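Local coordinates for SnoaL-like domain-containing protein (Methylibium petroleiphilum PM1, PDB 3G16), which is of unknown function but has the cystatin-like alpha+beta fold of the SnoaL-like, NTF2-type proteins, whose cone-shaped cavity often binds small molecules, at residues 18-23 / 89-94; 39-44 / 60-65; 107-112 / 143-148. One frame throughout, in Å; residues are numbered along the deposited sequence.

Contact 1: residues 18-23 / 89-94; sequences TYYDGC and IEWTHF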
loop_
_atom_site.group_PDB
_atom_site.type_symbol
_atom_site.label_atom_id
_atom_site.label_comp_id
_atom_site.label_asym_id
_atom_site.label_seq_id
_atom_site.Cartn_x
_atom_site.Cartn_y
_atom_site.Cartn_z
ATOM N N THR A 18 9.334 15.761 -5.055
ATOM C CA THR A 18 10.721 16.135 -4.886
ATOM C C THR A 18 11.538 14.899 -4.425
ATOM O O THR A 18 12.651 14.656 -4.831
ATOM C CB THR A 18 10.896 17.266 -3.874
ATOM O OG1 THR A 18 10.183 18.414 -4.360
ATOM C CG2 THR A 18 12.383 17.628 -3.695
ATOM N N TYR A 19 10.956 14.123 -3.512
ATOM C CA TYR A 19 11.577 12.931 -2.975
ATOM C C TYR A 19 11.889 11.939 -4.109
ATOM O O TYR A 19 12.992 11.459 -4.233
ATOM C CB TYR A 19 10.686 12.302 -1.876
ATOM C CG TYR A 19 11.034 10.892 -1.493
ATOM C CD1 TYR A 19 12.321 10.526 -1.082
ATOM C CD2 TYR A 19 10.056 9.955 -1.453
ATOM C CE1 TYR A 19 12.605 9.216 -0.731
ATOM C CE2 TYR A 19 10.327 8.636 -1.096
ATOM C CZ TYR A 19 11.615 8.277 -0.747
ATOM O OH TYR A 19 11.841 6.953 -0.357
ATOM N N TYR A 20 10.853 11.614 -4.887
ATOM C CA TYR A 20 11.030 10.677 -6.016
ATOM C C TYR A 20 12.024 11.206 -7.039
ATOM O O TYR A 20 12.810 10.461 -7.571
ATOM C CB TYR A 20 9.676 10.285 -6.630
ATOM C CG TYR A 20 8.993 9.127 -5.928
ATOM C CD1 TYR A 20 8.487 9.274 -4.681
ATOM C CD2 TYR A 20 8.877 7.907 -6.548
ATOM C CE1 TYR A 20 7.888 8.189 -3.982
ATOM C CE2 TYR A 20 8.239 6.818 -5.935
ATOM C CZ TYR A 20 7.776 6.979 -4.625
ATOM O OH TYR A 20 7.165 5.867 -4.010
ATOM N N ASP A 21 11.993 12.510 -7.299
ATOM C CA ASP A 21 12.999 13.122 -8.187
ATOM C C ASP A 21 14.386 12.846 -7.631
ATOM O O ASP A 21 15.301 12.456 -8.316
ATOM C CB ASP A 21 12.801 14.617 -8.319
ATOM C CG ASP A 21 11.611 15.002 -9.197
ATOM O OD1 ASP A 21 10.932 14.145 -9.738
ATOM O OD2 ASP A 21 11.367 16.257 -9.274
ATOM N N GLY A 22 14.545 13.127 -6.355
ATOM C CA GLY A 22 15.820 12.915 -5.693
ATOM C C GLY A 22 16.280 11.472 -5.743
ATOM O O GLY A 22 17.468 11.189 -5.896
ATOM N N CYS A 23 15.334 10.558 -5.570
ATOM C CA CYS A 23 15.651 9.136 -5.723
ATOM C C CYS A 23 16.222 8.858 -7.112
ATOM O O CYS A 23 17.303 8.305 -7.252
ATOM C CB CYS A 23 14.400 8.263 -5.545
ATOM S SG CYS A 23 13.772 8.199 -3.827
ATOM N N ILE A 89 1.059 6.017 -2.030
ATOM C CA ILE A 89 1.659 6.059 -3.356
ATOM C C ILE A 89 1.707 4.645 -3.928
ATOM O O ILE A 89 2.222 3.723 -3.238
ATOM C CB ILE A 89 3.121 6.582 -3.307
ATOM C CG1 ILE A 89 3.221 7.912 -2.514
ATOM C CG2 ILE A 89 3.714 6.689 -4.714
ATOM C CD1 ILE A 89 4.677 8.360 -2.256
ATOM N N GLU A 90 1.209 4.435 -5.142
ATOM C CA GLU A 90 1.413 3.181 -5.881
ATOM C C GLU A 90 2.593 3.484 -6.770
ATOM O O GLU A 90 2.602 4.531 -7.426
ATOM C CB GLU A 90 0.215 2.786 -6.728
ATOM C CG GLU A 90 0.292 1.426 -7.367
ATOM C CD GLU A 90 -0.878 1.160 -8.294
ATOM O OE1 GLU A 90 -1.408 2.148 -8.878
ATOM O OE2 GLU A 90 -1.256 -0.010 -8.449
ATOM N N TRP A 91 3.614 2.638 -6.720
ATOM C CA TRP A 91 4.867 2.926 -7.372
ATOM C C TRP A 91 5.433 1.733 -8.143
ATOM O O TRP A 91 4.999 0.580 -7.952
ATOM C CB TRP A 91 5.898 3.420 -6.317
ATOM C CG TRP A 91 6.048 2.485 -5.145
ATOM C CD1 TRP A 91 5.496 2.678 -3.916
ATOM C CD2 TRP A 91 6.742 1.221 -5.069
ATOM N NE1 TRP A 91 5.773 1.611 -3.085
ATOM C CE2 TRP A 91 6.559 0.717 -3.753
ATOM C CE3 TRP A 91 7.537 0.497 -5.955
ATOM C CZ2 TRP A 91 7.103 -0.504 -3.332
ATOM C CZ3 TRP A 91 8.082 -0.716 -5.538
ATOM C CH2 TRP A 91 7.854 -1.199 -4.230
ATOM N N THR A 92 6.431 2.005 -8.965
ATOM C CA THR A 92 7.184 0.973 -9.651
ATOM C C THR A 92 8.650 1.272 -9.415
ATOM O O THR A 92 9.095 2.418 -9.562
ATOM C CB THR A 92 6.903 0.907 -11.154
ATOM O OG1 THR A 92 5.502 0.630 -11.341
ATOM C CG2 THR A 92 7.732 -0.194 -11.856
ATOM N N HIS A 93 9.380 0.235 -9.035
ATOM C CA HIS A 93 10.823 0.255 -8.889
ATOM C C HIS A 93 11.374 -0.580 -10.062
ATOM O O HIS A 93 11.278 -1.819 -10.075
ATOM C CB HIS A 93 11.210 -0.324 -7.520
ATOM C CG HIS A 93 12.691 -0.378 -7.274
ATOM N ND1 HIS A 93 13.218 -0.772 -6.060
ATOM C CD2 HIS A 93 13.742 -0.017 -8.049
ATOM C CE1 HIS A 93 14.544 -0.730 -6.145
ATOM N NE2 HIS A 93 14.888 -0.263 -7.337
ATOM N N PHE A 94 11.915 0.090 -11.067
ATOM C CA PHE A 94 12.533 -0.556 -12.200
ATOM C C PHE A 94 13.985 -0.799 -11.834
ATOM O O PHE A 94 14.741 0.136 -11.653
ATOM C CB PHE A 94 12.476 0.319 -13.457
ATOM C CG PHE A 94 11.101 0.445 -14.052
ATOM C CD1 PHE A 94 10.595 -0.570 -14.812
ATOM C CD2 PHE A 94 10.328 1.576 -13.837
ATOM C CE1 PHE A 94 9.307 -0.475 -15.364
ATOM C CE2 PHE A 94 9.042 1.683 -14.384
ATOM C CZ PHE A 94 8.555 0.623 -15.127
#
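Y20 meets I89 and W91 in a buried helix-on-sheet contact, where helix 9-24 lies over the inner side of strand 86-95. The backbones are well separated, CA of Y20 standing 10.0 Å from CA of W91, so the space between them is bridged by side chains, chiefly by the outer half of the tyrosine ring. Y20 and I89 approach from opposite directions. CD1 of I89 comes obliquely against the ring, 3.6 Å from CE1 of Y20, while the other branch of the isoleucine, CG2, lies 3.6 Å from the Y20 hydroxyl OH. With chi1 of I89 at -51°, CG2 lies anti to the backbone N and CG1 anti to the carbonyl carbon; the extended chi2 then carries CD1 on to the ring. CB of W91 sits at the edge of the Y20 ring, near its plane and 3.6 Å from OH, and the two side chains cross at about a right angle. In the NTF2-like fold the curved sheet wraps around the long N-terminal helix, and the space between them forms the interior of a cone; the Y20 side chain lies there, about 3 Å from an unidentified ligand that probably came from the crystallisation liquor. With chi1 at 53°, CG of W91 lies between its own backbone N and carbonyl carbon, and the indole leads away from the helix although CB faces it; CD1 still passes 3.6 Å from OH of Y20. That hydroxyl is hydrogen-bonded to OE2 of E106 on the adjoining strand 100-111.

Contact 2: residues 39-44 / 60-65; sequences AVHYFP and HRWRTA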
loop_
_atom_site.group_PDB
_atom_site.type_symbol
_atom_site.label_atom_id
_atom_site.label_comp_id
_atom_site.label_asym_id
_atom_site.label_seq_id
_atom_site.Cartn_x
_atom_site.Cartn_y
_atom_site.Cartn_z
ATOM N N ALA A 39 13.285 10.367 10.255
ATOM C CA ALA A 39 12.323 9.565 9.526
ATOM C C ALA A 39 12.804 8.125 9.350
ATOM O O ALA A 39 13.997 7.872 9.180
ATOM C CB ALA A 39 12.089 10.164 8.129
ATOM N N VAL A 40 11.844 7.211 9.372
ATOM C CA VAL A 40 12.124 5.775 9.183
ATOM C C VAL A 40 11.320 5.270 7.980
ATOM O O VAL A 40 10.140 5.601 7.795
ATOM C CB VAL A 40 11.806 4.949 10.424
ATOM C CG1 VAL A 40 12.184 3.464 10.204
ATOM C CG2 VAL A 40 12.564 5.478 11.653
ATOM N N HIS A 41 11.963 4.459 7.150
ATOM C CA HIS A 41 11.302 3.743 6.038
ATOM C C HIS A 41 11.253 2.263 6.412
ATOM O O HIS A 41 12.284 1.658 6.792
ATOM C CB HIS A 41 12.109 3.869 4.763
ATOM C CG HIS A 41 11.336 3.666 3.490
ATOM N ND1 HIS A 41 10.464 2.608 3.254
ATOM C CD2 HIS A 41 11.383 4.366 2.342
ATOM C CE1 HIS A 41 10.001 2.706 2.009
ATOM N NE2 HIS A 41 10.540 3.771 1.429
ATOM N N TYR A 42 10.060 1.681 6.367
ATOM C CA TYR A 42 9.840 0.264 6.641
ATOM C C TYR A 42 9.533 -0.443 5.342
ATOM O O TYR A 42 8.961 0.135 4.392
ATOM C CB TYR A 42 8.680 0.103 7.610
ATOM C CG TYR A 42 8.902 0.746 8.952
ATOM C CD1 TYR A 42 9.541 0.072 9.941
ATOM C CD2 TYR A 42 8.489 2.041 9.230
ATOM C CE1 TYR A 42 9.782 0.643 11.179
ATOM C CE2 TYR A 42 8.715 2.626 10.467
ATOM C CZ TYR A 42 9.356 1.925 11.445
ATOM O OH TYR A 42 9.577 2.494 12.704
ATOM N N PHE A 43 9.818 -1.750 5.368
ATOM C CA PHE A 43 9.666 -2.643 4.217
ATOM C C PHE A 43 9.162 -3.983 4.704
ATOM O O PHE A 43 9.243 -4.268 5.880
ATOM C CB PHE A 43 11.036 -2.873 3.518
ATOM C CG PHE A 43 11.697 -1.622 3.097
ATOM C CD1 PHE A 43 11.397 -1.052 1.899
ATOM C CD2 PHE A 43 12.641 -1.018 3.914
ATOM C CE1 PHE A 43 12.006 0.114 1.481
ATOM C CE2 PHE A 43 13.266 0.153 3.513
ATOM C CZ PHE A 43 12.960 0.735 2.312
ATOM N N PRO A 44 8.709 -4.814 3.762
ATOM C CA PRO A 44 8.387 -6.166 4.220
ATOM C C PRO A 44 9.530 -6.797 5.003
ATOM O O PRO A 44 10.712 -6.614 4.629
ATOM C CB PRO A 44 8.111 -6.893 2.902
ATOM C CG PRO A 44 7.633 -5.866 1.992
ATOM C CD PRO A 44 8.430 -4.616 2.338
ATOM N N HIS A 60 21.068 7.553 1.405
ATOM C CA HIS A 60 22.286 6.848 1.026
ATOM C C HIS A 60 21.952 5.527 0.343
ATOM O O HIS A 60 22.589 5.148 -0.664
ATOM C CB HIS A 60 23.160 6.613 2.267
ATOM C CG HIS A 60 24.486 6.008 1.940
ATOM N ND1 HIS A 60 25.323 6.611 1.026
ATOM C CD2 HIS A 60 25.161 4.942 2.436
ATOM C CE1 HIS A 60 26.455 5.932 0.961
ATOM N NE2 HIS A 60 26.369 4.899 1.771
ATOM N N ARG A 61 20.969 4.812 0.891
ATOM C CA ARG A 61 20.644 3.496 0.371
ATOM C C ARG A 61 19.988 3.588 -1.005
ATOM O O ARG A 61 20.307 2.803 -1.890
ATOM C CB ARG A 61 19.855 2.707 1.423
ATOM C CG ARG A 61 20.784 2.370 2.647
ATOM C CD ARG A 61 20.095 1.902 3.867
ATOM N NE ARG A 61 20.980 2.036 5.016
ATOM C CZ ARG A 61 20.637 1.694 6.262
ATOM N NH1 ARG A 61 19.511 1.035 6.512
ATOM N NH2 ARG A 61 21.471 1.935 7.265
ATOM N N TRP A 62 19.152 4.595 -1.229
ATOM C CA TRP A 62 18.594 4.754 -2.576
ATOM C C TRP A 62 19.682 5.220 -3.539
ATOM O O TRP A 62 19.687 4.791 -4.685
ATOM C CB TRP A 62 17.407 5.677 -2.616
ATOM C CG TRP A 62 16.195 5.240 -1.896
ATOM C CD1 TRP A 62 15.315 6.052 -1.257
ATOM C CD2 TRP A 62 15.679 3.895 -1.725
ATOM N NE1 TRP A 62 14.288 5.336 -0.711
ATOM C CE2 TRP A 62 14.482 4.013 -0.989
ATOM C CE3 TRP A 62 16.081 2.604 -2.129
ATOM C CZ2 TRP A 62 13.702 2.914 -0.644
ATOM C CZ3 TRP A 62 15.265 1.505 -1.785
ATOM C CH2 TRP A 62 14.111 1.681 -1.027
ATOM N N ARG A 63 20.637 6.064 -3.126
ATOM C CA ARG A 63 21.709 6.441 -4.012
ATOM C C ARG A 63 22.484 5.180 -4.436
ATOM O O ARG A 63 22.806 5.012 -5.622
ATOM C CB ARG A 63 22.644 7.399 -3.321
ATOM C CG ARG A 63 23.855 7.724 -4.193
ATOM C CD ARG A 63 24.880 8.342 -3.408
ATOM N NE ARG A 63 26.121 8.494 -4.126
ATOM C CZ ARG A 63 27.257 8.643 -3.486
ATOM N NH1 ARG A 63 27.261 8.606 -2.139
ATOM N NH2 ARG A 63 28.377 8.803 -4.180
ATOM N N THR A 64 22.742 4.271 -3.507
ATOM C CA THR A 64 23.421 3.019 -3.786
ATOM C C THR A 64 22.639 2.199 -4.816
ATOM O O THR A 64 23.205 1.592 -5.730
ATOM C CB THR A 64 23.557 2.226 -2.461
ATOM O OG1 THR A 64 24.330 3.001 -1.525
ATOM C CG2 THR A 64 24.206 0.872 -2.692
ATOM N N ALA A 65 21.323 2.178 -4.639
ATOM C CA ALA A 65 20.470 1.410 -5.537
ATOM C C ALA A 65 20.560 1.946 -6.952
ATOM O O ALA A 65 20.620 1.170 -7.931
ATOM C CB ALA A 65 19.010 1.424 -5.074
#
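Segment 39-44, on the strand that begins at A39, faces helix 55-69 at a distance, the nearest CA atoms, those of H41 and R61, being 10.9 Å apart. Aromatic rings span the interval: F43 and W62 come from opposite directions, while H41 crosses W62 at about a right angle. With chi1 of W62 at -65°, CG lies anti to the carbonyl carbon, and the indole carries its six-membered ring to the strand. That ring presents its edge. CZ2 of W62 is 3.9 Å from NE2 of H41, in an offset edge-to-face pair with planes at 80°, the tryptophan edge directed toward the imidazole face. F43 meets the same end of the indole rim to rim, its CE1 3.6 Å from CH2 of W62. CZ of F43 lies over one face of the H41 ring, offset toward its rim, which closes a three-ring aromatic cluster. The cluster lines the interior of the NTF2-like cone, W62 lying about 3 Å from an unidentified ligand. Close to the touching edge, NE1 of W62 is hydrogen-bonded to OH of Y19 on helix 9-24. A bond from ND1 of H41 to O of Y42 (3.1 Å), its acceptor in the ring plane, combines with the edge-on indole to limit rotation of the imidazole.

Contact 3: residues 107-112 / 143-148; sequences CVEFDR and AGRGYR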
loop_
_atom_site.group_PDB
_atom_site.type_symbol
_atom_site.label_atom_id
_atom_site.label_comp_id
_atom_site.label_asym_id
_atom_site.label_seq_id
_atom_site.Cartn_x
_atom_site.Cartn_y
_atom_site.Cartn_z
ATOM N N CYS A 107 2.470 3.684 2.383
ATOM C CA CYS A 107 1.809 4.709 3.191
ATOM C C CYS A 107 2.851 5.694 3.629
ATOM O O CYS A 107 3.963 5.288 4.039
ATOM C CB CYS A 107 1.178 4.084 4.405
ATOM S SG CYS A 107 -0.215 2.970 3.970
ATOM N N VAL A 108 2.522 6.987 3.554
ATOM C CA VAL A 108 3.440 8.056 3.905
ATOM C C VAL A 108 2.809 8.919 4.956
ATOM O O VAL A 108 1.685 9.434 4.744
ATOM C CB VAL A 108 3.754 8.902 2.648
ATOM C CG1 VAL A 108 4.702 10.055 2.956
ATOM C CG2 VAL A 108 4.335 8.049 1.523
ATOM N N GLU A 109 3.468 9.091 6.101
ATOM C CA GLU A 109 3.015 10.011 7.119
ATOM C C GLU A 109 3.830 11.281 7.070
ATOM O O GLU A 109 5.042 11.236 6.999
ATOM C CB GLU A 109 3.164 9.435 8.521
ATOM C CG GLU A 109 2.393 8.155 8.779
ATOM C CD GLU A 109 2.413 7.727 10.218
ATOM O OE1 GLU A 109 3.140 8.305 11.034
ATOM O OE2 GLU A 109 1.693 6.725 10.484
ATOM N N PHE A 110 3.137 12.429 7.158
ATOM C CA PHE A 110 3.788 13.707 7.310
ATOM C C PHE A 110 3.847 14.143 8.753
ATOM O O PHE A 110 2.964 13.858 9.556
ATOM C CB PHE A 110 3.064 14.772 6.481
ATOM C CG PHE A 110 3.403 14.694 5.026
ATOM C CD1 PHE A 110 2.765 13.752 4.204
ATOM C CD2 PHE A 110 4.365 15.491 4.467
ATOM C CE1 PHE A 110 3.101 13.664 2.875
ATOM C CE2 PHE A 110 4.681 15.399 3.127
ATOM C CZ PHE A 110 4.060 14.488 2.347
ATOM N N ASP A 111 4.933 14.833 9.048
ATOM C CA ASP A 111 5.074 15.630 10.277
ATOM C C ASP A 111 4.401 16.978 9.960
ATOM O O ASP A 111 4.932 17.775 9.202
ATOM C CB ASP A 111 6.541 15.839 10.607
ATOM C CG ASP A 111 6.765 16.785 11.739
ATOM O OD1 ASP A 111 6.119 16.646 12.799
ATOM O OD2 ASP A 111 7.564 17.698 11.596
ATOM N N ARG A 112 3.260 17.220 10.577
ATOM C CA ARG A 112 2.511 18.469 10.339
ATOM C C ARG A 112 3.289 19.711 10.761
ATOM O O ARG A 112 3.123 20.760 10.142
ATOM C CB ARG A 112 1.193 18.449 11.066
ATOM C CG ARG A 112 0.210 17.365 10.629
ATOM C CD ARG A 112 -0.894 17.253 11.666
ATOM N NE ARG A 112 -1.933 16.267 11.386
ATOM C CZ ARG A 112 -3.055 16.516 10.735
ATOM N NH1 ARG A 112 -3.300 17.704 10.210
ATOM N NH2 ARG A 112 -3.981 15.559 10.592
ATOM N N ALA A 143 2.958 -3.582 18.261
ATOM C CA ALA A 143 2.351 -3.540 19.579
ATOM C C ALA A 143 2.326 -2.114 20.157
ATOM O O ALA A 143 1.284 -1.602 20.564
ATOM C CB ALA A 143 3.086 -4.496 20.510
ATOM N N GLY A 144 3.468 -1.443 20.096
ATOM C CA GLY A 144 3.573 -0.119 20.677
ATOM C C GLY A 144 2.800 0.939 19.899
ATOM O O GLY A 144 2.390 1.961 20.438
ATOM N N ARG A 145 2.574 0.687 18.618
ATOM C CA ARG A 145 1.847 1.610 17.780
ATOM C C ARG A 145 0.338 1.395 17.791
ATOM O O ARG A 145 -0.401 2.070 17.064
ATOM C CB ARG A 145 2.402 1.532 16.342
ATOM C CG ARG A 145 3.766 2.159 16.244
ATOM C CD ARG A 145 3.703 3.674 16.181
ATOM N NE ARG A 145 3.153 4.103 14.895
ATOM C CZ ARG A 145 3.880 4.324 13.790
ATOM N NH1 ARG A 145 5.183 4.193 13.799
ATOM N NH2 ARG A 145 3.266 4.668 12.658
ATOM N N GLY A 146 -0.118 0.412 18.576
ATOM C CA GLY A 146 -1.553 0.228 18.706
ATOM C C GLY A 146 -2.207 -0.633 17.648
ATOM O O GLY A 146 -3.426 -0.688 17.561
ATOM N N TYR A 147 -1.391 -1.300 16.831
ATOM C CA TYR A 147 -1.903 -2.217 15.841
ATOM C C TYR A 147 -2.229 -3.550 16.528
ATOM O O TYR A 147 -1.594 -3.947 17.504
ATOM C CB TYR A 147 -0.839 -2.511 14.768
ATOM C CG TYR A 147 -0.563 -1.437 13.727
ATOM C CD1 TYR A 147 -0.185 -0.159 14.054
ATOM C CD2 TYR A 147 -0.648 -1.750 12.381
ATOM C CE1 TYR A 147 0.043 0.788 13.106
ATOM C CE2 TYR A 147 -0.395 -0.818 11.407
ATOM C CZ TYR A 147 -0.036 0.461 11.758
ATOM O OH TYR A 147 0.218 1.441 10.819
ATOM N N ARG A 148 -3.195 -4.295 16.017
ATOM C CA ARG A 148 -3.440 -5.592 16.553
ATOM C C ARG A 148 -2.258 -6.497 16.224
ATOM O O ARG A 148 -1.696 -6.449 15.097
ATOM C CB ARG A 148 -4.700 -6.240 15.928
ATOM C CG ARG A 148 -6.022 -5.817 16.446
ATOM C CD ARG A 148 -6.179 -6.128 17.926
ATOM N NE ARG A 148 -6.362 -7.512 18.444
ATOM C CZ ARG A 148 -7.413 -7.895 19.175
ATOM N NH1 ARG A 148 -8.417 -7.059 19.377
ATOM N NH2 ARG A 148 -7.490 -9.115 19.690
#
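R145 reaches back to E109 through a long salt bridge that links the C-terminal tail to strand 100-111 of the curved NTF2-like sheet. The tail segment begins with a type I beta turn, A143 to G146, closed by N of G146 on O of A143 at 3.2 Å. G144 occupies its second position. R145, third in the turn, directs its side chain at the sheet; bends at chi2 (-79°) and chi3 (-70°) fold the chain before the guanidinium arrives. That group has a second carboxylate, E119 on strand 116-124, which is the stronger partner of NH2. G146 follows with positive phi, turning the chain into the extended Y147 and R148. The hydroxyl of Y147 bonds to E90 of the second subunit, and the carbonyl of R148 to R103 of that subunit, so the tail also joins the dimer. E109, buried on its strand, extends beyond CG to meet R145 from the opposite direction. Its carboxylate is also paired with R118 and R121, an arrangement that would probably favour the ionised form. Across the contact, OE2 of E109 lies 3.4 Å from NH2 of R145, at the guanidinium edge and near its plane, with the two flat groups turned 55° apart.

Overall arrangement
Contacts 1 and 2 belong to the buried interior, each setting a helix against the one curved sheet, whereas contact 3 is partly buried and ties an exposed tail to that sheet. The first two also meet: SG of C23 packs 3.7 Å from CD1 of W62, joining helices 9-24 and 55-69. Contacts 1 and 3 share neighbouring antiparallel strands, 86-95 and 100-111, with CD1 of I89 packed 3.8 Å from CG2 of V108, yet their centres are 21 Å apart on opposite sides of the chain's centre. Packing inside is mainly apolar and aromatic, with the Y20 hydroxyl satisfied by E106, while contact 3 is a charge pair. Contacts 1 and 3 both touch the second subunit.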